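Local coordinates for protein RNA silencing suppressor p19 (Carnation Italian ringspot virus, PDB 1RPU) that suppresses RNA silencing in the infected plant by binding short interfering RNAs as a homodimer and selecting them by the length of their duplex, at residues G16-G21 with K71-Y76; L87-G92 with R139-L144. All blocks are in the same frame, centred on the assembly; numbering follows the deposited sequence.

Contact 1. Residues G16-G21 with K71-Y76; sequences GERWDG and KRYLRY. With nucleotides of chain B.
The guanidinium of R72 and the carboxylate of E17 meet end-on, their planes tilted 23° against each other: R72 NH1 goes to E17 OE1 at 3.0 Å and R72 NH2 to E17 OE2 at 2.8 Å. Both oxygens are approached on their syn side and lie in the guanidinium plane, while the nitrogens sit somewhat off the carboxylate plane; water 1 is also at the guanidinium edge. The second flat group to inspect is the guanidinium of R18. W19 CH2 sits over one of its faces, toward the rim, while OP1 of G2 of chain B is at its edge, in plane. The W19 ring, in turn, has R18 CG over the centre of one face. The R18 and Y73 side chains lie side by side, pointing the same way, with guanidinium and ring planes 8° apart, and R18 NH2 comes 3.4 Å from Y73 CB.

R18 gets there by being fully stretched, CG anti to the backbone N (chi1 180°), R18 CG passing 3.6 Å from K71 O. R18 NH1 and NH2 then share one phosphate oxygen, OP1 of G2, at 3.2 Å and 3.0 Å. D34 takes NE, and S36 also bonds NH2. Beside it, Y73 CE1 touches C5' of C1 of chain B at 3.2 Å.

R72 NH1 also donates to K71 O, and NE to L32 O, while S28 holds E17 OE2. Water 1 joins E17 OE1 to K71 N. The buried ion pair thus ties helix 10-17 and the turn that follows it to strand 68-75. D34 and S36 probably help to set the R18 guanidinium so that both its terminal nitrogens hold a phosphate oxygen, a grip on the siRNA backbone that does not depend on base sequence.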
loop_
_atom_site.group_PDB
_atom_site.type_symbol
_atom_site.label_atom_id
_atom_site.label_comp_id
_atom_site.label_asym_id
_atom_site.label_seq_id
_atom_site.Cartn_x
_atom_site.Cartn_y
_atom_site.Cartn_z
ATOM N N GLY C 16 7.233 -19.802 -11.423
ATOM C CA GLY C 16 6.493 -20.948 -11.910
ATOM C C GLY C 16 5.727 -21.667 -10.823
ATOM O O GLY C 16 4.789 -22.431 -11.103
ATOM N N GLU C 17 6.126 -21.423 -9.579
ATOM C CA GLU C 17 5.466 -22.055 -8.452
ATOM C C GLU C 17 3.985 -21.766 -8.557
ATOM O O GLU C 17 3.173 -22.591 -8.175
ATOM C CB GLU C 17 6.041 -21.525 -7.132
ATOM C CG GLU C 17 5.448 -22.118 -5.856
ATOM C CD GLU C 17 4.225 -21.355 -5.353
ATOM O OE1 GLU C 17 3.943 -20.257 -5.873
ATOM O OE2 GLU C 17 3.546 -21.843 -4.428
ATOM N N ARG C 18 3.629 -20.610 -9.108
ATOM C CA ARG C 18 2.221 -20.240 -9.234
ATOM C C ARG C 18 1.407 -21.304 -9.980
ATOM O O ARG C 18 0.186 -21.400 -9.801
ATOM C CB ARG C 18 2.076 -18.884 -9.950
ATOM C CG ARG C 18 0.619 -18.395 -10.137
ATOM C CD ARG C 18 0.540 -17.012 -10.808
ATOM N NE ARG C 18 -0.845 -16.559 -10.967
ATOM C CZ ARG C 18 -1.214 -15.392 -11.503
ATOM N NH1 ARG C 18 -0.305 -14.539 -11.943
ATOM N NH2 ARG C 18 -2.492 -15.073 -11.607
ATOM N N TRP C 19 2.071 -22.118 -10.797
ATOM C CA TRP C 19 1.339 -23.117 -11.557
ATOM C C TRP C 19 1.635 -24.573 -11.208
ATOM O O TRP C 19 1.432 -25.452 -12.037
ATOM C CB TRP C 19 1.558 -22.895 -13.054
ATOM C CG TRP C 19 1.653 -21.449 -13.450
ATOM C CD1 TRP C 19 2.803 -20.747 -13.749
ATOM C CD2 TRP C 19 0.573 -20.518 -13.593
ATOM N NE1 TRP C 19 2.494 -19.446 -14.067
ATOM C CE2 TRP C 19 1.137 -19.276 -13.978
ATOM C CE3 TRP C 19 -0.815 -20.609 -13.432
ATOM C CZ2 TRP C 19 0.359 -18.140 -14.205
ATOM C CZ3 TRP C 19 -1.590 -19.482 -13.658
ATOM C CH2 TRP C 19 -0.997 -18.260 -14.042
ATOM N N ASP C 20 2.094 -24.827 -9.984
ATOM C CA ASP C 20 2.398 -26.189 -9.542
ATOM C C ASP C 20 1.187 -26.885 -8.961
ATOM O O ASP C 20 1.268 -28.052 -8.581
ATOM C CB ASP C 20 3.481 -26.199 -8.466
ATOM C CG ASP C 20 4.811 -25.698 -8.968
ATOM O OD1 ASP C 20 5.022 -25.662 -10.205
ATOM O OD2 ASP C 20 5.658 -25.355 -8.114
ATOM N N GLY C 21 0.073 -26.168 -8.871
ATOM C CA GLY C 21 -1.130 -26.757 -8.313
ATOM C C GLY C 21 -0.860 -27.501 -7.018
ATOM O O GLY C 21 -0.350 -26.926 -6.054
ATOM N N LYS C 71 3.106 -15.243 -6.614
ATOM C CA LYS C 71 1.823 -14.608 -6.874
ATOM C C LYS C 71 0.644 -15.562 -6.803
ATOM O O LYS C 71 0.798 -16.781 -6.913
ATOM C CB LYS C 71 1.811 -13.955 -8.250
ATOM C CG LYS C 71 2.876 -12.904 -8.474
ATOM C CD LYS C 71 2.568 -12.130 -9.740
ATOM C CE LYS C 71 3.536 -10.985 -9.947
ATOM N NZ LYS C 71 3.025 -10.036 -10.992
ATOM N N ARG C 72 -0.544 -14.995 -6.626
ATOM C CA ARG C 72 -1.769 -15.773 -6.566
ATOM C C ARG C 72 -2.957 -14.951 -7.018
ATOM O O ARG C 72 -3.032 -13.752 -6.752
ATOM C CB ARG C 72 -2.050 -16.252 -5.139
ATOM C CG ARG C 72 -1.195 -17.397 -4.660
ATOM C CD ARG C 72 -1.630 -18.669 -5.322
ATOM N NE ARG C 72 -0.952 -19.830 -4.766
ATOM C CZ ARG C 72 0.341 -20.091 -4.919
ATOM N NH1 ARG C 72 1.118 -19.272 -5.620
ATOM N NH2 ARG C 72 0.857 -21.189 -4.377
ATOM N N TYR C 73 -3.868 -15.596 -7.735
ATOM C CA TYR C 73 -5.099 -14.953 -8.138
ATOM C C TYR C 73 -6.121 -15.866 -7.469
ATOM O O TYR C 73 -6.125 -17.071 -7.718
ATOM C CB TYR C 73 -5.305 -14.973 -9.651
ATOM C CG TYR C 73 -6.603 -14.303 -10.056
ATOM C CD1 TYR C 73 -6.625 -12.995 -10.525
ATOM C CD2 TYR C 73 -7.813 -14.967 -9.913
ATOM C CE1 TYR C 73 -7.829 -12.364 -10.837
ATOM C CE2 TYR C 73 -9.014 -14.356 -10.223
ATOM C CZ TYR C 73 -9.024 -13.053 -10.679
ATOM O OH TYR C 73 -10.239 -12.442 -10.932
ATOM N N LEU C 74 -6.961 -15.308 -6.606
ATOM C CA LEU C 74 -7.951 -16.111 -5.913
ATOM C C LEU C 74 -9.370 -15.625 -6.188
ATOM O O LEU C 74 -9.615 -14.421 -6.230
ATOM C CB LEU C 74 -7.663 -16.097 -4.407
ATOM C CG LEU C 74 -6.329 -16.756 -4.002
ATOM C CD1 LEU C 74 -6.023 -16.505 -2.524
ATOM C CD2 LEU C 74 -6.388 -18.261 -4.299
ATOM N N ARG C 75 -10.291 -16.561 -6.406
ATOM C CA ARG C 75 -11.671 -16.192 -6.651
ATOM C C ARG C 75 -12.184 -15.745 -5.293
ATOM O O ARG C 75 -11.849 -16.338 -4.275
ATOM C CB ARG C 75 -12.502 -17.388 -7.147
ATOM C CG ARG C 75 -11.879 -18.254 -8.250
ATOM C CD ARG C 75 -11.390 -17.417 -9.398
ATOM N NE ARG C 75 -10.998 -18.171 -10.598
ATOM C CZ ARG C 75 -11.815 -18.942 -11.316
ATOM N NH1 ARG C 75 -13.080 -19.090 -10.957
ATOM N NH2 ARG C 75 -11.382 -19.530 -12.424
ATOM N N TYR C 76 -12.994 -14.698 -5.283
ATOM C CA TYR C 76 -13.560 -14.135 -4.058
ATOM C C TYR C 76 -14.913 -13.531 -4.425
ATOM O O TYR C 76 -14.972 -12.618 -5.241
ATOM C CB TYR C 76 -12.616 -13.055 -3.545
ATOM C CG TYR C 76 -13.189 -12.165 -2.491
ATOM C CD1 TYR C 76 -13.648 -12.687 -1.286
ATOM C CD2 TYR C 76 -13.254 -10.793 -2.680
ATOM C CE1 TYR C 76 -14.162 -11.859 -0.287
ATOM C CE2 TYR C 76 -13.760 -9.953 -1.685
ATOM C CZ TYR C 76 -14.206 -10.496 -0.494
ATOM O OH TYR C 76 -14.655 -9.677 0.507
ATOM O OP3 C B 1 -7.472 -9.068 -13.006
ATOM P P C B 1 -8.201 -9.325 -14.314
ATOM O OP1 C B 1 -9.695 -9.518 -14.097
ATOM O OP2 C B 1 -7.892 -8.322 -15.412
ATOM O "O5'" C B 1 -7.642 -10.751 -14.851
ATOM C "C5'" C B 1 -7.770 -11.925 -14.041
ATOM C "C4'" C B 1 -7.133 -13.097 -14.728
ATOM O "O4'" C B 1 -7.916 -13.457 -15.897
ATOM C "C3'" C B 1 -5.750 -12.838 -15.294
ATOM O "O3'" C B 1 -4.747 -12.965 -14.306
ATOM C "C2'" C B 1 -5.643 -13.934 -16.334
ATOM O "O2'" C B 1 -5.400 -15.190 -15.732
ATOM C "C1'" C B 1 -7.054 -13.910 -16.919
ATOM N N1 C B 1 -7.173 -12.991 -18.053
ATOM C C2 C B 1 -6.800 -13.448 -19.312
ATOM O O2 C B 1 -6.349 -14.597 -19.412
ATOM N N3 C B 1 -6.940 -12.633 -20.382
ATOM C C4 C B 1 -7.429 -11.404 -20.224
ATOM N N4 C B 1 -7.583 -10.652 -21.314
ATOM C C5 C B 1 -7.793 -10.895 -18.941
ATOM C C6 C B 1 -7.650 -11.717 -17.890
ATOM P P G B 2 -3.313 -12.303 -14.559
ATOM O OP1 G B 2 -2.472 -12.607 -13.374
ATOM O OP2 G B 2 -3.523 -10.892 -14.986
ATOM O "O5'" G B 2 -2.743 -13.113 -15.799
ATOM C "C5'" G B 2 -2.487 -14.502 -15.689
ATOM C "C4'" G B 2 -1.921 -15.025 -16.977
ATOM O "O4'" G B 2 -2.905 -14.845 -18.029
ATOM C "C3'" G B 2 -0.713 -14.273 -17.499
ATOM O "O3'" G B 2 0.479 -14.692 -16.851
ATOM C "C2'" G B 2 -0.740 -14.656 -18.967
ATOM O "O2'" G B 2 -0.297 -15.983 -19.162
ATOM C "C1'" G B 2 -2.241 -14.593 -19.254
ATOM N N9 G B 2 -2.695 -13.307 -19.778
ATOM C C8 G B 2 -3.324 -12.293 -19.098
ATOM N N7 G B 2 -3.631 -11.277 -19.859
ATOM C C5 G B 2 -3.171 -11.643 -21.117
ATOM C C6 G B 2 -3.221 -10.949 -22.366
ATOM O O6 G B 2 -3.705 -9.832 -22.621
ATOM N N1 G B 2 -2.625 -11.694 -23.381
ATOM C C2 G B 2 -2.061 -12.935 -23.227
ATOM N N2 G B 2 -1.545 -13.492 -24.327
ATOM N N3 G B 2 -2.009 -13.586 -22.080
ATOM C C4 G B 2 -2.580 -12.888 -21.076
HETATM O O HOH W 1 4.061 -18.178 -7.665
#

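Contact 2. Residues L87-G92 with R139-L144; sequences LGSWTG and RSKQEL
K141 reaches from helix 130-145 into the 87-92 loop, and its methylenes follow one leucine methyl before the tip reaches polar partners. CB points toward the loop and CG, anti to the backbone N (chi1 -178°), starts an extended chain. K141 CG lies 3.9 Å from L87 CD2. K141 CD touches that same methyl and is also 3.9 Å from W90 NE1; CE still follows L87 CD2. Both L87 and W90 slide past the lysine in the opposite direction, so its methylenes run between a leucine branch and the indole. At the tip, K141 NZ lies 3.2 Å from S89 CB. K141 NZ is also 3.4 Å from W90 NE1, and as both nitrogens are donors they do not bond each other.

What holds the ammonium is E61 OE1, in a salt bridge, together with V86 O and water 2; W90 NE1 makes a weak hydrogen bond to the same E61 oxygen. Water 2 accepts from K141 NZ at 3.0 Å, donates to L87 O, and lies above one face of the W90 ring, toward its rim. E61 OE2 takes S89 OG. L87 CD1 lies 3.5 Å from Q142 OE1, the two side chains crossing at about a right angle.

No direct hydrogen bond links the segments. The loop is instead joined to helix 130-145 by apolar packing along the lysine and by a buried charge that E61, a backbone carbonyl and a water satisfy together.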
loop_
_atom_site.group_PDB
_atom_site.type_symbol
_atom_site.label_atom_id
_atom_site.label_comp_id
_atom_site.label_asym_id
_atom_site.label_seq_id
_atom_site.Cartn_x
_atom_site.Cartn_y
_atom_site.Cartn_z
ATOM N N LEU C 87 -8.695 -15.329 3.262
ATOM C CA LEU C 87 -7.842 -14.742 4.302
ATOM C C LEU C 87 -6.842 -15.779 4.775
ATOM O O LEU C 87 -5.863 -15.442 5.437
ATOM C CB LEU C 87 -8.665 -14.226 5.501
ATOM C CG LEU C 87 -9.223 -12.799 5.331
ATOM C CD1 LEU C 87 -9.826 -12.289 6.609
ATOM C CD2 LEU C 87 -8.083 -11.866 4.920
ATOM N N GLY C 88 -7.084 -17.042 4.431
ATOM C CA GLY C 88 -6.166 -18.100 4.831
ATOM C C GLY C 88 -5.131 -18.398 3.756
ATOM O O GLY C 88 -4.372 -19.366 3.836
ATOM N N SER C 89 -5.136 -17.551 2.734
ATOM C CA SER C 89 -4.239 -17.629 1.599
ATOM C C SER C 89 -2.787 -17.688 2.096
ATOM O O SER C 89 -1.928 -18.345 1.490
ATOM C CB SER C 89 -4.475 -16.387 0.736
ATOM O OG SER C 89 -3.684 -16.382 -0.425
ATOM N N TRP C 90 -2.515 -16.978 3.188
ATOM C CA TRP C 90 -1.185 -16.970 3.791
ATOM C C TRP C 90 -1.283 -16.548 5.246
ATOM O O TRP C 90 -2.317 -16.069 5.688
ATOM C CB TRP C 90 -0.224 -16.037 3.047
ATOM C CG TRP C 90 -0.700 -14.644 2.938
ATOM C CD1 TRP C 90 -1.469 -14.119 1.942
ATOM C CD2 TRP C 90 -0.486 -13.591 3.876
ATOM N NE1 TRP C 90 -1.746 -12.806 2.201
ATOM C CE2 TRP C 90 -1.155 -12.453 3.384
ATOM C CE3 TRP C 90 0.209 -13.494 5.089
ATOM C CZ2 TRP C 90 -1.154 -11.223 4.063
ATOM C CZ3 TRP C 90 0.209 -12.267 5.769
ATOM C CH2 TRP C 90 -0.470 -11.150 5.250
ATOM N N THR C 91 -0.212 -16.735 5.999
ATOM C CA THR C 91 -0.217 -16.370 7.407
ATOM C C THR C 91 1.173 -15.858 7.756
ATOM O O THR C 91 2.105 -15.975 6.949
ATOM C CB THR C 91 -0.519 -17.597 8.323
ATOM O OG1 THR C 91 0.560 -18.538 8.223
ATOM C CG2 THR C 91 -1.824 -18.291 7.926
ATOM N N GLY C 92 1.313 -15.299 8.957
ATOM C CA GLY C 92 2.607 -14.800 9.374
ATOM C C GLY C 92 3.576 -15.963 9.365
ATOM O O GLY C 92 4.722 -15.857 8.902
ATOM N N ARG C 139 -4.001 -6.773 7.600
ATOM C CA ARG C 139 -5.046 -5.777 7.818
ATOM C C ARG C 139 -5.449 -5.102 6.497
ATOM O O ARG C 139 -6.641 -4.985 6.199
ATOM C CB ARG C 139 -4.589 -4.726 8.820
ATOM C CG ARG C 139 -4.213 -5.304 10.155
ATOM C CD ARG C 139 -4.377 -4.280 11.255
ATOM N NE ARG C 139 -5.743 -3.761 11.278
ATOM C CZ ARG C 139 -6.171 -2.825 12.120
ATOM N NH1 ARG C 139 -5.334 -2.311 13.015
ATOM N NH2 ARG C 139 -7.428 -2.391 12.052
ATOM N N SER C 140 -4.471 -4.674 5.702
ATOM C CA SER C 140 -4.788 -4.055 4.429
ATOM C C SER C 140 -5.633 -5.028 3.636
ATOM O O SER C 140 -6.659 -4.673 3.074
ATOM C CB SER C 140 -3.517 -3.722 3.670
ATOM O OG SER C 140 -2.733 -2.801 4.419
ATOM N N LYS C 141 -5.217 -6.278 3.606
ATOM C CA LYS C 141 -5.984 -7.278 2.885
ATOM C C LYS C 141 -7.476 -7.263 3.287
ATOM O O LYS C 141 -8.342 -7.124 2.426
ATOM C CB LYS C 141 -5.382 -8.672 3.114
ATOM C CG LYS C 141 -6.087 -9.797 2.356
ATOM C CD LYS C 141 -5.258 -11.074 2.365
ATOM C CE LYS C 141 -5.903 -12.163 1.535
ATOM N NZ LYS C 141 -4.985 -13.321 1.359
ATOM N N GLN C 142 -7.796 -7.377 4.573
ATOM C CA GLN C 142 -9.208 -7.404 4.933
ATOM C C GLN C 142 -9.949 -6.105 4.673
ATOM O O GLN C 142 -11.113 -6.123 4.296
ATOM C CB GLN C 142 -9.404 -7.853 6.382
ATOM C CG GLN C 142 -8.252 -7.545 7.296
ATOM C CD GLN C 142 -8.279 -8.397 8.559
ATOM O OE1 GLN C 142 -8.617 -9.588 8.515
ATOM N NE2 GLN C 142 -7.903 -7.796 9.691
ATOM N N GLU C 143 -9.293 -4.973 4.863
ATOM C CA GLU C 143 -9.957 -3.706 4.606
ATOM C C GLU C 143 -10.230 -3.580 3.113
ATOM O O GLU C 143 -11.351 -3.310 2.699
ATOM C CB GLU C 143 -9.100 -2.560 5.125
ATOM C CG GLU C 143 -9.023 -2.592 6.651
ATOM C CD GLU C 143 -7.970 -1.657 7.229
ATOM O OE1 GLU C 143 -6.796 -1.682 6.772
ATOM O OE2 GLU C 143 -8.325 -0.900 8.160
ATOM N N LEU C 144 -9.218 -3.821 2.292
ATOM C CA LEU C 144 -9.416 -3.718 0.860
ATOM C C LEU C 144 -10.531 -4.624 0.400
ATOM O O LEU C 144 -11.316 -4.251 -0.464
ATOM C CB LEU C 144 -8.131 -4.066 0.107
ATOM C CG LEU C 144 -8.222 -4.038 -1.421
ATOM C CD1 LEU C 144 -8.670 -2.675 -1.910
ATOM C CD2 LEU C 144 -6.878 -4.392 -2.002
HETATM O O HOH W 2 -3.893 -13.643 4.166
#

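Overall arrangement
Both contacts are largely buried and each turns on a basic side chain paired with a glutamate, but their places differ. Contact 1 joins helix 10-17 and the turn that follows it to strand 68-75, at one edge of the sheet within this chain, and reaches the bound RNA; contact 2 joins a loop to helix 130-145, about 9 Å from the nucleic acid at the nearest atom. Their centres are about 16 Å apart, on opposite sides of the chain's centre, yet they touch where L74 CD1 packs 3.1 Å from S89 OG. Direct ionic bonds dominate contact 1; in contact 2 the glutamate comes from strand 58-65, outside both segments, and helix 130-145 also meets the second subunit.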